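Local coordinates for protein protocadherin gamma-B3 (Homo sapiens, PDB 5K8R) that probably mediates calcium-dependent cell adhesion and may help establish and maintain specific neuronal connections in the brain, here as its first four extracellular cadherin repeats, at residues Glu1-Arg13 against Phe87-Asn99. Sequence-based numbering, arbitrary orientation.
Sequences EPIRYAIPEELDR and FHVTVLIQDINDN. With CA (calcium ion), chain D; CA (calcium ion), chain C; CA (calcium ion), chain B.
Strand 3-8 pairs in parallel with the 87-94 part of strand 85-94, I3 beside V89 and I7 beside I93. Strand 3-8 is an edge strand of the first repeat's sheet and pairs with the last strand, as the A' and G strands do in cadherin repeats. In the backbone hydrogen bonds T90 N donates to I3 O, L92 N to Y5 O, I7 N to L92 O and Q94 N to I7 O. E9 N continues the ladder to Q94 O at 3.1 Å.

Apolar contacts lie on the face of I3, Y5, I7, V89, V91 and I93. I7 turns CG1 between its own N and carbonyl carbon (chi1 55°). From there CG1 touches V91 CG1 and I93 CD1, each at 3.8 Å. Cutting I7 back to an alanine is likely to leave V91 CG1 and I93 CD1 without this partner. V89 CG1 meets the Y5 ring at its edge, 4.1 Å from CD2. L20 of helix 20-23 packs on I3, Y5 and V89. On the other face, A6 CB meets L92 CB and the amide of Q94.

Beyond the strands the contact becomes ionic. The E9 carboxylate spans two calcium ions. E9 OE2 binds one at 2.5 Å, with D95 OD1, I96 O and D98 OD1. E9 OE1 binds the other, with E10 OE2 and D98 OD2. I96 N donates to the anti lone pair of E9 OE2 at 3.0 Å, nearly straight (174°). R62, R59 and N135 are further polar partners of E9, E10 and D95. D61 and E63, with D131 from the second repeat, complete the two sites at the junction of repeats 1 and 2.

The crowded carboxylates probably tolerate each other because calcium offsets their charge, so this end of the pairing is likely to depend on bound calcium.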
# COMPACT_ATOMS: atom_id res chain seq x y z
N GLU A 1 24.19 55.61 40.83
CA GLU A 1 24.97 54.95 41.87
C GLU A 1 24.22 53.75 42.46
O GLU A 1 24.09 53.66 43.69
CB GLU A 1 25.34 55.95 42.98
CG GLU A 1 26.49 56.88 42.62
CD GLU A 1 26.03 58.28 42.29
OE1 GLU A 1 24.83 58.58 42.48
OE2 GLU A 1 26.86 59.09 41.83
N PRO A 2 23.68 52.78 41.61
CA PRO A 2 23.88 52.98 40.16
C PRO A 2 22.64 53.57 39.49
O PRO A 2 21.69 53.95 40.18
CB PRO A 2 24.13 51.56 39.65
CG PRO A 2 23.28 50.69 40.52
CD PRO A 2 22.89 51.48 41.75
N ILE A 3 22.66 53.64 38.17
CA ILE A 3 21.53 54.18 37.42
C ILE A 3 21.20 53.31 36.21
O ILE A 3 22.09 52.72 35.60
CB ILE A 3 21.81 55.62 36.94
CG1 ILE A 3 20.61 56.16 36.15
CG2 ILE A 3 23.07 55.66 36.09
CD1 ILE A 3 20.48 57.66 36.21
N ARG A 4 19.91 53.22 35.88
CA ARG A 4 19.46 52.42 34.75
C ARG A 4 18.43 53.12 33.86
O ARG A 4 17.28 53.32 34.27
CB ARG A 4 18.91 51.08 35.23
CG ARG A 4 18.24 50.25 34.15
CD ARG A 4 16.96 49.61 34.65
NE ARG A 4 15.78 50.38 34.28
CZ ARG A 4 14.53 49.97 34.46
NH1 ARG A 4 14.29 48.79 35.01
NH2 ARG A 4 13.52 50.75 34.10
N TYR A 5 18.84 53.47 32.65
CA TYR A 5 17.97 54.12 31.68
C TYR A 5 17.21 53.05 30.90
O TYR A 5 17.42 51.85 31.08
CB TYR A 5 18.78 55.02 30.75
CG TYR A 5 19.53 56.12 31.46
CD1 TYR A 5 18.89 57.29 31.86
CD2 TYR A 5 20.89 56.00 31.74
CE1 TYR A 5 19.58 58.29 32.51
CE2 TYR A 5 21.58 57.00 32.39
CZ TYR A 5 20.92 58.15 32.77
OH TYR A 5 21.61 59.15 33.42
N ALA A 6 16.31 53.49 30.02
CA ALA A 6 15.52 52.58 29.21
C ALA A 6 15.18 53.27 27.90
O ALA A 6 14.46 54.27 27.90
CB ALA A 6 14.25 52.14 29.94
N ILE A 7 15.70 52.74 26.79
CA ILE A 7 15.49 53.37 25.49
C ILE A 7 15.05 52.31 24.48
O ILE A 7 15.44 51.14 24.60
CB ILE A 7 16.77 54.08 25.01
CG1 ILE A 7 17.95 53.11 24.99
CG2 ILE A 7 17.07 55.28 25.88
CD1 ILE A 7 19.22 53.70 24.42
N PRO A 8 14.24 52.67 23.49
CA PRO A 8 13.93 51.71 22.42
C PRO A 8 15.14 51.45 21.55
O PRO A 8 16.08 52.25 21.48
CB PRO A 8 12.81 52.40 21.64
CG PRO A 8 13.04 53.86 21.89
CD PRO A 8 13.54 53.95 23.30
N GLU A 9 15.12 50.31 20.88
CA GLU A 9 16.20 49.94 19.98
C GLU A 9 16.12 50.72 18.68
O GLU A 9 15.12 51.40 18.39
CB GLU A 9 16.17 48.44 19.69
CG GLU A 9 14.83 47.95 19.15
CD GLU A 9 14.90 46.54 18.58
OE1 GLU A 9 15.98 46.14 18.10
OE2 GLU A 9 13.87 45.84 18.62
N GLU A 10 17.19 50.64 17.89
CA GLU A 10 17.25 51.19 16.53
C GLU A 10 17.08 52.71 16.52
O GLU A 10 16.54 53.27 15.57
CB GLU A 10 16.21 50.53 15.62
CG GLU A 10 16.28 49.01 15.58
CD GLU A 10 17.47 48.49 14.79
OE1 GLU A 10 18.17 49.30 14.15
OE2 GLU A 10 17.69 47.26 14.81
N LEU A 11 17.53 53.39 17.57
CA LEU A 11 17.50 54.84 17.59
C LEU A 11 18.62 55.40 16.72
O LEU A 11 19.68 54.78 16.56
CB LEU A 11 17.64 55.37 19.02
CG LEU A 11 16.47 55.14 19.97
CD1 LEU A 11 16.79 55.71 21.34
CD2 LEU A 11 15.20 55.77 19.41
N ASP A 12 18.38 56.58 16.15
CA ASP A 12 19.39 57.23 15.33
C ASP A 12 20.60 57.61 16.18
O ASP A 12 20.51 57.76 17.40
CB ASP A 12 18.81 58.47 14.64
CG ASP A 12 17.82 58.12 13.56
OD1 ASP A 12 17.83 56.97 13.07
OD2 ASP A 12 17.02 59.01 13.18
N ARG A 13 21.74 57.77 15.51
CA ARG A 13 22.96 58.16 16.20
C ARG A 13 22.82 59.57 16.75
O ARG A 13 22.30 60.47 16.09
CB ARG A 13 24.15 58.07 15.26
CG ARG A 13 24.30 56.72 14.58
CD ARG A 13 25.58 56.64 13.76
NE ARG A 13 26.77 56.75 14.60
CZ ARG A 13 28.01 56.64 14.16
NH1 ARG A 13 29.03 56.77 15.00
NH2 ARG A 13 28.24 56.41 12.87
N PHE A 87 31.42 54.41 37.76
CA PHE A 87 29.99 54.68 37.89
C PHE A 87 29.26 53.69 37.00
O PHE A 87 29.26 53.83 35.77
CB PHE A 87 29.66 56.12 37.50
CG PHE A 87 30.30 57.15 38.40
CD1 PHE A 87 29.69 57.51 39.59
CD2 PHE A 87 31.49 57.75 38.05
CE1 PHE A 87 30.27 58.45 40.42
CE2 PHE A 87 32.07 58.70 38.87
CZ PHE A 87 31.46 59.05 40.06
N HIS A 88 28.63 52.69 37.62
CA HIS A 88 27.98 51.63 36.86
C HIS A 88 26.68 52.15 36.26
O HIS A 88 25.84 52.72 36.96
CB HIS A 88 27.70 50.43 37.76
CG HIS A 88 27.23 49.22 37.01
ND1 HIS A 88 28.07 48.44 36.24
CD2 HIS A 88 26.01 48.65 36.91
CE1 HIS A 88 27.39 47.45 35.70
NE2 HIS A 88 26.13 47.55 36.10
N VAL A 89 26.52 51.94 34.95
CA VAL A 89 25.33 52.37 34.22
C VAL A 89 24.75 51.15 33.51
O VAL A 89 25.49 50.38 32.88
CB VAL A 89 25.64 53.49 33.21
CG1 VAL A 89 24.37 53.95 32.52
CG2 VAL A 89 26.34 54.65 33.90
N THR A 90 23.44 50.98 33.62
CA THR A 90 22.72 49.93 32.90
C THR A 90 21.64 50.58 32.04
O THR A 90 20.92 51.47 32.50
CB THR A 90 22.10 48.91 33.86
OG1 THR A 90 21.25 49.59 34.80
CG2 THR A 90 23.18 48.18 34.63
N VAL A 91 21.54 50.13 30.79
CA VAL A 91 20.60 50.68 29.83
C VAL A 91 19.74 49.54 29.31
O VAL A 91 20.24 48.63 28.64
CB VAL A 91 21.31 51.40 28.67
CG1 VAL A 91 20.29 52.00 27.71
CG2 VAL A 91 22.25 52.47 29.20
N LEU A 92 18.44 49.61 29.58
CA LEU A 92 17.49 48.61 29.11
C LEU A 92 17.13 48.95 27.66
O LEU A 92 16.78 50.09 27.35
CB LEU A 92 16.24 48.60 29.99
CG LEU A 92 15.13 47.64 29.56
CD1 LEU A 92 15.61 46.20 29.62
CD2 LEU A 92 13.89 47.83 30.42
N ILE A 93 17.21 47.95 26.79
CA ILE A 93 16.91 48.13 25.37
C ILE A 93 15.54 47.54 25.10
O ILE A 93 15.37 46.32 25.08
CB ILE A 93 17.99 47.49 24.48
CG1 ILE A 93 19.36 48.11 24.77
CG2 ILE A 93 17.62 47.63 23.02
CD1 ILE A 93 19.39 49.62 24.60
N GLN A 94 14.55 48.41 24.89
CA GLN A 94 13.20 47.96 24.62
C GLN A 94 13.08 47.42 23.19
O GLN A 94 13.80 47.84 22.28
CB GLN A 94 12.21 49.11 24.83
CG GLN A 94 12.25 49.70 26.22
CD GLN A 94 11.57 51.06 26.30
OE1 GLN A 94 11.34 51.71 25.28
NE2 GLN A 94 11.24 51.49 27.51
N ASP A 95 12.16 46.49 23.01
CA ASP A 95 11.96 45.84 21.72
C ASP A 95 10.89 46.57 20.91
O ASP A 95 9.85 46.96 21.44
CB ASP A 95 11.55 44.38 21.90
CG ASP A 95 11.35 43.66 20.58
OD1 ASP A 95 12.20 43.80 19.68
OD2 ASP A 95 10.33 42.95 20.45
N ILE A 96 11.16 46.76 19.62
CA ILE A 96 10.18 47.29 18.68
C ILE A 96 9.88 46.21 17.65
O ILE A 96 10.67 45.30 17.41
CB ILE A 96 10.67 48.59 17.99
CG1 ILE A 96 11.89 48.31 17.11
CG2 ILE A 96 10.99 49.65 19.03
CD1 ILE A 96 12.43 49.54 16.41
N ASN A 97 8.70 46.32 17.04
CA ASN A 97 8.25 45.34 16.05
C ASN A 97 8.78 45.75 14.67
O ASN A 97 8.05 46.25 13.81
CB ASN A 97 6.74 45.22 16.06
CG ASN A 97 6.24 44.07 15.21
OD1 ASN A 97 6.90 43.03 15.11
ND2 ASN A 97 5.09 44.25 14.59
N ASP A 98 10.08 45.54 14.47
CA ASP A 98 10.73 45.86 13.21
C ASP A 98 11.12 44.61 12.42
O ASP A 98 11.90 44.71 11.47
CB ASP A 98 11.96 46.73 13.46
CG ASP A 98 12.96 46.08 14.39
OD1 ASP A 98 12.56 45.19 15.16
OD2 ASP A 98 14.14 46.47 14.35
N ASN A 99 10.59 43.45 12.79
CA ASN A 99 10.87 42.20 12.09
C ASN A 99 9.56 41.48 11.81
O ASN A 99 8.74 41.30 12.73
CB ASN A 99 11.80 41.30 12.91
CG ASN A 99 13.23 41.81 12.94
OD1 ASN A 99 13.75 42.18 13.99
ND2 ASN A 99 13.87 41.81 11.77
CA CA D . 12.72 44.05 17.34
CA CA C . 16.00 45.37 15.50
CA CA B . 7.58 40.73 14.72